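Local coordinates for methyltransferase (Geobacter sulfurreducens PCA, PDB 3C3P), which probably transfers a methyl group from S-adenosyl-L-methionine to an oxygen atom of its substrate, at residues A121-D135 with M146-N160. Residues are numbered along the deposited sequence; the frame is centred on the assembly and turned at random.
Sequences AAGQRDIDILFMDCD and MNRCLAKNALLIAVN. With EDO (1,2-ethanediol), chain K; EDO (1,2-ethanediol), chain F.
Two donors grip OD1 of D133 from opposite faces of its carboxylate: ND2 of N160, 2.7 Å from OD1, and the backbone N of D135, 2.9 Å from it, which closes an Asx turn. This clamp ends a parallel strand pair, 129-133 beside 154-159, linked by the crossover helix 139-146 in the Rossmann-like sheet of class I methyltransferases. With CG anti to the backbone N (chi1 -174°), the carboxylate of D133 comes to lie beside the N160 amide, whose plane stands 59° from it. Replacing D133 by an alanine would probably leave the N160 amide without this acceptor and the turn at D135 without its side-chain lock. N160 OD1 is held separately by N201, which helps fix the amide's rotation. Parallel register is evident from L130, whose N donates to L155 O and whose O accepts from I157 N (3.0 Å). On one face, the V159 and F131 side chains cross at about a right angle, CG1 of V159 lying 3.6 Å from CE1 of F131. On the other, C134 SG rests 3.7 Å from A158 CB. Before the corner at D128, whose OD2 binds the backbone of Q58 and L59, I127 N donates a nearly straight hydrogen bond to C149 O (176°), and the bent chain of M146 brings CE to 3.4 Å from I127 CD1, a tight fit.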
ATOM      1  N   ALA A 121     -23.543  -8.715  -1.045  1.00 36.95           N
ATOM      2  CA  ALA A 121     -22.329  -8.316  -1.769  1.00 37.61           C
ATOM      3  C   ALA A 121     -22.230  -9.066  -3.096  1.00 38.02           C
ATOM      4  O   ALA A 121     -21.812  -8.528  -4.136  1.00 37.22           O
ATOM      5  CB  ALA A 121     -21.076  -8.574  -0.913  1.00 36.47           C
ATOM      6  N   ALA A 122     -22.672 -10.310  -3.045  1.00 37.60           N
ATOM      7  CA  ALA A 122     -22.631 -11.181  -4.216  1.00 37.42           C
ATOM      8  C   ALA A 122     -23.445 -10.642  -5.399  1.00 37.45           C
ATOM      9  O   ALA A 122     -23.261 -11.087  -6.529  1.00 38.10           O
ATOM     10  CB  ALA A 122     -23.098 -12.593  -3.851  1.00 37.95           C
ATOM     11  N   GLY A 123     -24.329  -9.684  -5.144  1.00 36.27           N
ATOM     12  CA  GLY A 123     -25.173  -9.099  -6.192  1.00 36.02           C
ATOM     13  C   GLY A 123     -24.527  -7.897  -6.860  1.00 36.65           C
ATOM     14  O   GLY A 123     -25.068  -7.290  -7.787  1.00 36.31           O
ATOM     15  N   GLN A 124     -23.352  -7.552  -6.358  1.00 36.92           N
ATOM     16  CA  GLN A 124     -22.571  -6.419  -6.886  1.00 37.22           C
ATOM     17  C   GLN A 124     -21.727  -6.857  -8.071  1.00 36.84           C
ATOM     18  O   GLN A 124     -21.405  -8.027  -8.224  1.00 37.35           O
ATOM     19  CB  GLN A 124     -21.709  -5.802  -5.779  1.00 37.56           C
ATOM     20  CG  GLN A 124     -22.536  -5.170  -4.674  1.00 38.40           C
ATOM     21  CD  GLN A 124     -23.184  -3.866  -5.092  1.00 38.58           C
ATOM     22  OE1 GLN A 124     -22.537  -2.989  -5.671  1.00 39.59           O
ATOM     23  NE2 GLN A 124     -24.447  -3.695  -4.729  1.00 39.37           N
ATOM     24  N   ARG A 125     -21.409  -5.902  -8.928  1.00 37.15           N
ATOM     25  CA  ARG A 125     -20.587  -6.160 -10.118  1.00 37.52           C
ATOM     26  C   ARG A 125     -19.470  -5.143 -10.290  1.00 36.16           C
ATOM     27  O   ARG A 125     -19.606  -3.979  -9.932  1.00 35.06           O
ATOM     28  CB  ARG A 125     -21.449  -6.164 -11.396  1.00 39.08           C
ATOM     29  CG  ARG A 125     -22.493  -7.252 -11.469  1.00 40.76           C
ATOM     30  CD  ARG A 125     -21.881  -8.644 -11.444  1.00 42.27           C
ATOM     31  NE  ARG A 125     -22.913  -9.675 -11.577  1.00 43.83           N
ATOM     32  CZ  ARG A 125     -23.569 -10.248 -10.568  1.00 44.78           C
ATOM     33  NH1 ARG A 125     -23.308  -9.922  -9.311  1.00 45.06           N
ATOM     34  NH2 ARG A 125     -24.490 -11.167 -10.823  1.00 44.90           N
ATOM     35  N   ASP A 126     -18.357  -5.606 -10.847  1.00 34.01           N
ATOM     36  CA  ASP A 126     -17.213  -4.724 -11.114  1.00 33.62           C
ATOM     37  C   ASP A 126     -16.738  -3.989  -9.873  1.00 30.92           C
ATOM     38  O   ASP A 126     -16.596  -2.777  -9.847  1.00 29.52           O
ATOM     39  CB  ASP A 126     -17.558  -3.724 -12.216  1.00 34.94           C
ATOM     40  CG  ASP A 126     -17.717  -4.386 -13.569  1.00 37.22           C
ATOM     41  OD1 ASP A 126     -16.899  -5.270 -13.908  1.00 39.49           O
ATOM     42  OD2 ASP A 126     -18.632  -3.986 -14.306  1.00 39.45           O
ATOM     43  N   ILE A 127     -16.565  -4.766  -8.826  1.00 29.84           N
ATOM     44  CA  ILE A 127     -16.033  -4.267  -7.547  1.00 30.53           C
ATOM     45  C   ILE A 127     -14.542  -3.973  -7.736  1.00 30.24           C
ATOM     46  O   ILE A 127     -13.784  -4.831  -8.174  1.00 30.23           O
ATOM     47  CB  ILE A 127     -16.233  -5.283  -6.393  1.00 30.22           C
ATOM     48  CG1 ILE A 127     -17.733  -5.590  -6.176  1.00 30.48           C
ATOM     49  CG2 ILE A 127     -15.585  -4.766  -5.084  1.00 30.81           C
ATOM     50  CD1 ILE A 127     -17.998  -6.758  -5.202  1.00 30.81           C
ATOM     51  N   ASP A 128     -14.147  -2.745  -7.391  1.00 30.67           N
ATOM     52  CA  ASP A 128     -12.745  -2.259  -7.509  1.00 29.68           C
ATOM     53  C   ASP A 128     -11.957  -2.553  -6.261  1.00 28.86           C
ATOM     54  O   ASP A 128     -10.764  -2.830  -6.331  1.00 27.58           O
ATOM     55  CB  ASP A 128     -12.709  -0.769  -7.858  1.00 29.76           C
ATOM     56  CG  ASP A 128     -13.312  -0.498  -9.222  1.00 30.18           C
ATOM     57  OD1 ASP A 128     -12.909  -1.197 -10.180  1.00 29.68           O
ATOM     58  OD2 ASP A 128     -14.186   0.386  -9.335  1.00 29.20           O
ATOM     59  N   ILE A 129     -12.621  -2.432  -5.118  1.00 27.92           N
ATOM     60  CA  ILE A 129     -12.004  -2.742  -3.831  1.00 28.09           C
ATOM     61  C   ILE A 129     -12.972  -3.549  -3.008  1.00 27.87           C
ATOM     62  O   ILE A 129     -14.104  -3.158  -2.799  1.00 30.34           O
ATOM     63  CB  ILE A 129     -11.577  -1.519  -2.976  1.00 28.06           C
ATOM     64  CG1 ILE A 129     -10.513  -0.697  -3.673  1.00 29.24           C
ATOM     65  CG2 ILE A 129     -11.051  -1.990  -1.624  1.00 29.86           C
ATOM     66  CD1 ILE A 129     -10.007   0.448  -2.859  1.00 29.36           C
ATOM     67  N   LEU A 130     -12.516  -4.710  -2.595  1.00 28.99           N
ATOM     68  CA  LEU A 130     -13.298  -5.596  -1.744  1.00 28.72           C
ATOM     69  C   LEU A 130     -12.578  -5.686  -0.400  1.00 29.36           C
ATOM     70  O   LEU A 130     -11.428  -6.181  -0.287  1.00 28.12           O
ATOM     71  CB  LEU A 130     -13.495  -6.975  -2.374  1.00 29.06           C
ATOM     72  CG  LEU A 130     -14.272  -7.945  -1.463  1.00 28.26           C
ATOM     73  CD1 LEU A 130     -15.689  -7.415  -1.208  1.00 28.29           C
ATOM     74  CD2 LEU A 130     -14.324  -9.377  -2.007  1.00 28.75           C
ATOM     75  N   PHE A 131     -13.256  -5.156   0.613  1.00 29.21           N
ATOM     76  CA  PHE A 131     -12.730  -5.142   1.974  1.00 30.42           C
ATOM     77  C   PHE A 131     -13.175  -6.400   2.688  1.00 33.26           C
ATOM     78  O   PHE A 131     -14.320  -6.842   2.538  1.00 34.25           O
ATOM     79  CB  PHE A 131     -13.190  -3.908   2.747  1.00 31.18           C
ATOM     80  CG  PHE A 131     -12.678  -3.852   4.164  1.00 32.00           C
ATOM     81  CD1 PHE A 131     -11.433  -3.292   4.447  1.00 32.80           C
ATOM     82  CD2 PHE A 131     -13.430  -4.351   5.209  1.00 32.64           C
ATOM     83  CE1 PHE A 131     -10.968  -3.216   5.762  1.00 32.76           C
ATOM     84  CE2 PHE A 131     -12.955  -4.287   6.534  1.00 31.84           C
ATOM     85  CZ  PHE A 131     -11.732  -3.722   6.791  1.00 32.31           C
HETATM   86  N   MSE A 132     -12.258  -6.966   3.457  1.00 32.95           N
HETATM   87  CA  MSE A 132     -12.544  -8.183   4.151  1.00 36.33           C
HETATM   88  C   MSE A 132     -11.896  -8.291   5.538  1.00 35.72           C
HETATM   89  O   MSE A 132     -10.790  -7.817   5.746  1.00 34.94           O
HETATM   90  CB  MSE A 132     -11.937  -9.254   3.271  1.00 37.87           C
HETATM   91  CG  MSE A 132     -12.736 -10.406   3.214  1.00 39.37           C
HETATM   92 SE   MSE A 132     -11.652 -11.791   2.490  0.75 40.08          SE
HETATM   93  CE  MSE A 132     -11.236 -11.012   0.725  1.00 30.27           C
ATOM     94  N   ASP A 133     -12.623  -8.900   6.474  1.00 36.61           N
ATOM     95  CA  ASP A 133     -12.125  -9.162   7.850  1.00 36.62           C
ATOM     96  C   ASP A 133     -11.890 -10.678   8.033  1.00 36.30           C
ATOM     97  O   ASP A 133     -12.812 -11.489   8.059  1.00 35.55           O
ATOM     98  CB  ASP A 133     -13.078  -8.610   8.910  1.00 38.54           C
ATOM     99  CG  ASP A 133     -12.523  -8.737  10.336  1.00 39.64           C
ATOM    100  OD1 ASP A 133     -11.528  -9.474  10.566  1.00 39.81           O
ATOM    101  OD2 ASP A 133     -13.109  -8.103  11.241  1.00 41.56           O
ATOM    102  N   CYS A 134     -10.622 -11.033   8.147  1.00 37.27           N
ATOM    103  CA  CYS A 134     -10.224 -12.427   8.290  1.00 38.94           C
ATOM    104  C   CYS A 134     -10.720 -13.098   9.551  1.00 39.00           C
ATOM    105  O   CYS A 134     -10.676 -14.324   9.634  1.00 39.04           O
ATOM    106  CB  CYS A 134      -8.700 -12.589   8.217  1.00 39.02           C
ATOM    107  SG  CYS A 134      -8.000 -12.177   6.606  1.00 40.27           S
ATOM    108  N   ASP A 135     -11.185 -12.320  10.522  1.00 39.74           N
ATOM    109  CA  ASP A 135     -11.719 -12.864  11.786  0.50 39.84           C
ATOM    110  C   ASP A 135     -13.128 -13.365  11.638  1.00 40.49           C
ATOM    111  O   ASP A 135     -13.592 -14.214  12.390  1.00 41.11           O
ATOM    112  CB  ASP A 135     -11.783 -11.805  12.889  0.50 39.40           C
ATOM    113  CG  ASP A 135     -10.449 -11.481  13.463  0.50 38.82           C
ATOM    114  OD1 ASP A 135      -9.504 -12.254  13.234  0.50 38.84           O
ATOM    115  OD2 ASP A 135     -10.365 -10.485  14.197  0.50 38.28           O
HETATM  116  N   MSE A 146     -17.148 -14.434  -4.500  1.00 41.68           N
HETATM  117  CA  MSE A 146     -16.986 -13.035  -4.969  1.00 41.58           C
HETATM  118  C   MSE A 146     -16.063 -12.748  -6.161  1.00 41.59           C
HETATM  119  O   MSE A 146     -16.165 -11.678  -6.773  1.00 40.81           O
HETATM  120  CB  MSE A 146     -16.458 -12.175  -3.794  1.00 41.29           C
HETATM  121  CG  MSE A 146     -17.351 -12.124  -2.538  1.00 41.13           C
HETATM  122 SE   MSE A 146     -19.110 -11.364  -2.851  0.75 41.42          SE
HETATM  123  CE  MSE A 146     -18.558  -9.629  -3.544  1.00 39.49           C
ATOM    124  N   ASN A 147     -15.165 -13.666  -6.491  1.00 41.42           N
ATOM    125  CA  ASN A 147     -14.226 -13.380  -7.581  1.00 41.51           C
ATOM    126  C   ASN A 147     -14.945 -12.933  -8.860  1.00 41.14           C
ATOM    127  O   ASN A 147     -14.427 -12.103  -9.621  1.00 40.83           O
ATOM    128  CB  ASN A 147     -13.311 -14.559  -7.894  1.00 41.57           C
ATOM    129  CG  ASN A 147     -12.104 -14.132  -8.670  1.00 41.00           C
ATOM    130  OD1 ASN A 147     -11.491 -13.116  -8.358  1.00 41.11           O
ATOM    131  ND2 ASN A 147     -11.725 -14.910  -9.654  1.00 40.80           N
ATOM    132  N   ARG A 148     -16.146 -13.475  -9.056  1.00 41.18           N
ATOM    133  CA  ARG A 148     -16.988 -13.194 -10.241  1.00 41.53           C
ATOM    134  C   ARG A 148     -17.537 -11.772 -10.255  1.00 39.66           C
ATOM    135  O   ARG A 148     -17.970 -11.257 -11.293  1.00 37.75           O
ATOM    136  CB  ARG A 148     -18.216 -14.108 -10.277  1.00 43.82           C
ATOM    137  CG  ARG A 148     -17.937 -15.590 -10.361  1.00 46.36           C
ATOM    138  CD  ARG A 148     -19.235 -16.353 -10.519  1.00 48.37           C
ATOM    139  NE  ARG A 148     -20.116 -16.201  -9.363  1.00 50.50           N
ATOM    140  CZ  ARG A 148     -20.094 -16.983  -8.283  1.00 52.20           C
ATOM    141  NH1 ARG A 148     -19.228 -17.989  -8.191  1.00 52.47           N
ATOM    142  NH2 ARG A 148     -20.943 -16.752  -7.282  1.00 53.28           N
ATOM    143  N   CYS A 149     -17.512 -11.175  -9.074  1.00 37.70           N
ATOM    144  CA  CYS A 149     -18.049  -9.829  -8.820  1.00 36.70           C
ATOM    145  C   CYS A 149     -16.988  -8.769  -8.924  1.00 34.72           C
ATOM    146  O   CYS A 149     -17.272  -7.568  -8.924  1.00 32.91           O
ATOM    147  CB  CYS A 149     -18.677  -9.785  -7.425  1.00 37.36           C
ATOM    148  SG  CYS A 149     -20.027 -10.995  -7.194  1.00 39.01           S
ATOM    149  N   LEU A 150     -15.760  -9.232  -9.070  1.00 33.15           N
ATOM    150  CA  LEU A 150     -14.610  -8.318  -9.130  1.00 32.97           C
ATOM    151  C   LEU A 150     -14.347  -7.727 -10.508  1.00 32.21           C
ATOM    152  O   LEU A 150     -14.528  -8.368 -11.532  1.00 31.67           O
ATOM    153  CB  LEU A 150     -13.321  -8.994  -8.622  1.00 32.81           C
ATOM    154  CG  LEU A 150     -13.265  -9.493  -7.177  1.00 33.42           C
ATOM    155  CD1 LEU A 150     -11.892 -10.090  -6.919  1.00 33.55           C
ATOM    156  CD2 LEU A 150     -13.571  -8.363  -6.200  1.00 32.88           C
ATOM    157  N   ALA A 151     -13.940  -6.469 -10.505  1.00 30.45           N
ATOM    158  CA  ALA A 151     -13.568  -5.794 -11.738  1.00 29.64           C
ATOM    159  C   ALA A 151     -12.151  -6.176 -12.088  1.00 29.41           C
ATOM    160  O   ALA A 151     -11.398  -6.689 -11.265  1.00 28.80           O
ATOM    161  CB  ALA A 151     -13.625  -4.294 -11.578  1.00 29.32           C
ATOM    162  N   LYS A 152     -11.810  -5.935 -13.344  1.00 29.62           N
ATOM    163  CA  LYS A 152     -10.447  -6.135 -13.794  1.00 30.41           C
ATOM    164  C   LYS A 152      -9.528  -5.343 -12.862  1.00 29.82           C
ATOM    165  O   LYS A 152      -9.787  -4.168 -12.580  1.00 29.63           O
ATOM    166  CB  LYS A 152     -10.245  -5.591 -15.210  1.00 30.77           C
ATOM    167  CG  LYS A 152      -8.788  -5.601 -15.664  1.00 32.27           C
ATOM    168  CD  LYS A 152      -8.589  -5.062 -17.081  1.00 33.89           C
ATOM    169  CE  LYS A 152      -7.107  -4.946 -17.389  1.00 35.03           C
ATOM    170  NZ  LYS A 152      -6.856  -4.495 -18.801  1.00 36.52           N
ATOM    171  N   ASN A 153      -8.461  -5.993 -12.408  1.00 29.45           N
ATOM    172  CA  ASN A 153      -7.437  -5.360 -11.560  1.00 29.30           C
ATOM    173  C   ASN A 153      -7.951  -4.847 -10.210  1.00 29.50           C
ATOM    174  O   ASN A 153      -7.416  -3.872  -9.634  1.00 29.37           O
ATOM    175  CB  ASN A 153      -6.684  -4.224 -12.303  1.00 29.21           C
ATOM    176  CG  ASN A 153      -5.880  -4.697 -13.524  1.00 29.88           C
ATOM    177  OD1 ASN A 153      -5.676  -3.906 -14.455  1.00 28.28           O
ATOM    178  ND2 ASN A 153      -5.446  -5.956 -13.539  1.00 29.22           N
ATOM    179  N   ALA A 154      -9.003  -5.495  -9.726  1.00 29.52           N
ATOM    180  CA  ALA A 154      -9.529  -5.184  -8.385  1.00 29.60           C
ATOM    181  C   ALA A 154      -8.470  -5.471  -7.335  1.00 29.23           C
ATOM    182  O   ALA A 154      -7.549  -6.248  -7.532  1.00 30.69           O
ATOM    183  CB  ALA A 154     -10.764  -6.001  -8.056  1.00 27.93           C
ATOM    184  N   LEU A 155      -8.657  -4.835  -6.195  1.00 29.07           N
ATOM    185  CA  LEU A 155      -7.797  -4.997  -5.053  1.00 28.60           C
ATOM    186  C   LEU A 155      -8.570  -5.504  -3.858  1.00 29.23           C
ATOM    187  O   LEU A 155      -9.596  -4.939  -3.470  1.00 29.24           O
ATOM    188  CB  LEU A 155      -7.195  -3.640  -4.652  1.00 29.10           C
ATOM    189  CG  LEU A 155      -6.275  -3.590  -3.428  1.00 30.70           C
ATOM    190  CD1 LEU A 155      -4.945  -4.320  -3.625  1.00 30.75           C
ATOM    191  CD2 LEU A 155      -6.050  -2.102  -3.024  1.00 31.56           C
ATOM    192  N   LEU A 156      -8.030  -6.577  -3.302  1.00 29.32           N
ATOM    193  CA  LEU A 156      -8.574  -7.209  -2.117  0.50 29.45           C
ATOM    194  C   LEU A 156      -7.770  -6.679  -0.947  1.00 28.26           C
ATOM    195  O   LEU A 156      -6.538  -6.631  -0.996  1.00 29.26           O
ATOM    196  CB  LEU A 156      -8.430  -8.736  -2.188  0.50 29.93           C
ATOM    197  CG  LEU A 156      -9.042  -9.553  -1.060  0.50 30.17           C
ATOM    198  CD1 LEU A 156     -10.563  -9.492  -1.152  0.50 31.23           C
ATOM    199  CD2 LEU A 156      -8.551 -10.978  -1.164  0.50 30.73           C
ATOM    200  N   ILE A 157      -8.481  -6.264   0.089  1.00 28.30           N
ATOM    201  CA  ILE A 157      -7.878  -5.745   1.348  1.00 28.90           C
ATOM    202  C   ILE A 157      -8.515  -6.554   2.486  1.00 29.32           C
ATOM    203  O   ILE A 157      -9.717  -6.427   2.777  1.00 31.44           O
ATOM    204  CB  ILE A 157      -8.063  -4.236   1.584  1.00 29.30           C
ATOM    205  CG1 ILE A 157      -7.558  -3.421   0.382  1.00 28.96           C
ATOM    206  CG2 ILE A 157      -7.340  -3.831   2.890  1.00 28.78           C
ATOM    207  CD1 ILE A 157      -7.787  -1.921   0.491  1.00 29.52           C
ATOM    208  N   ALA A 158      -7.703  -7.399   3.098  1.00 28.29           N
ATOM    209  CA  ALA A 158      -8.128  -8.301   4.187  1.00 28.24           C
ATOM    210  C   ALA A 158      -7.396  -7.962   5.462  1.00 29.43           C
ATOM    211  O   ALA A 158      -6.165  -8.069   5.549  1.00 30.16           O
ATOM    212  CB  ALA A 158      -7.900  -9.768   3.794  1.00 28.19           C
ATOM    213  N   VAL A 159      -8.161  -7.535   6.458  1.00 28.73           N
ATOM    214  CA  VAL A 159      -7.579  -7.143   7.731  1.00 28.16           C
ATOM    215  C   VAL A 159      -7.530  -8.323   8.686  1.00 29.55           C
ATOM    216  O   VAL A 159      -8.096  -9.401   8.421  1.00 30.51           O
ATOM    217  CB  VAL A 159      -8.293  -5.919   8.369  1.00 28.32           C
ATOM    218  CG1 VAL A 159      -8.110  -4.666   7.458  1.00 27.80           C
ATOM    219  CG2 VAL A 159      -9.781  -6.205   8.703  1.00 28.08           C
ATOM    220  N   ASN A 160      -6.854  -8.086   9.797  1.00 29.91           N
ATOM    221  CA  ASN A 160      -6.663  -9.112  10.860  1.00 30.80           C
ATOM    222  C   ASN A 160      -6.060 -10.376  10.268  1.00 29.25           C
ATOM    223  O   ASN A 160      -6.399 -11.503  10.631  1.00 30.40           O
ATOM    224  CB  ASN A 160      -7.972  -9.409  11.586  1.00 32.07           C
ATOM    225  CG  ASN A 160      -8.559  -8.177  12.214  1.00 33.74           C
ATOM    226  OD1 ASN A 160      -7.829  -7.313  12.681  1.00 34.50           O
ATOM    227  ND2 ASN A 160      -9.882  -8.075  12.208  1.00 35.45           N
TER
HETATM  228  C1  EDO K 217      -7.237 -14.411  12.548  1.00 55.14           C
HETATM  229  O1  EDO K 217      -7.741 -13.267  11.845  1.00 53.56           O
HETATM  230  C2  EDO K 217      -5.708 -14.486  12.574  1.00 55.25           C
HETATM  231  O2  EDO K 217      -5.180 -14.114  11.299  1.00 55.58           O
HETATM  232  C1  EDO F 212     -20.230  -0.954 -11.263  1.00 53.72           C
HETATM  233  O1  EDO F 212     -20.919  -1.986 -10.555  1.00 54.64           O
HETATM  234  C2  EDO F 212     -19.307  -0.239 -10.285  1.00 53.97           C
HETATM  235  O2  EDO F 212     -18.583   0.816 -10.934  1.00 53.07           O
HETATM  236  O   HOH W   1     -10.532  -2.552 -10.184  1.00 25.89           O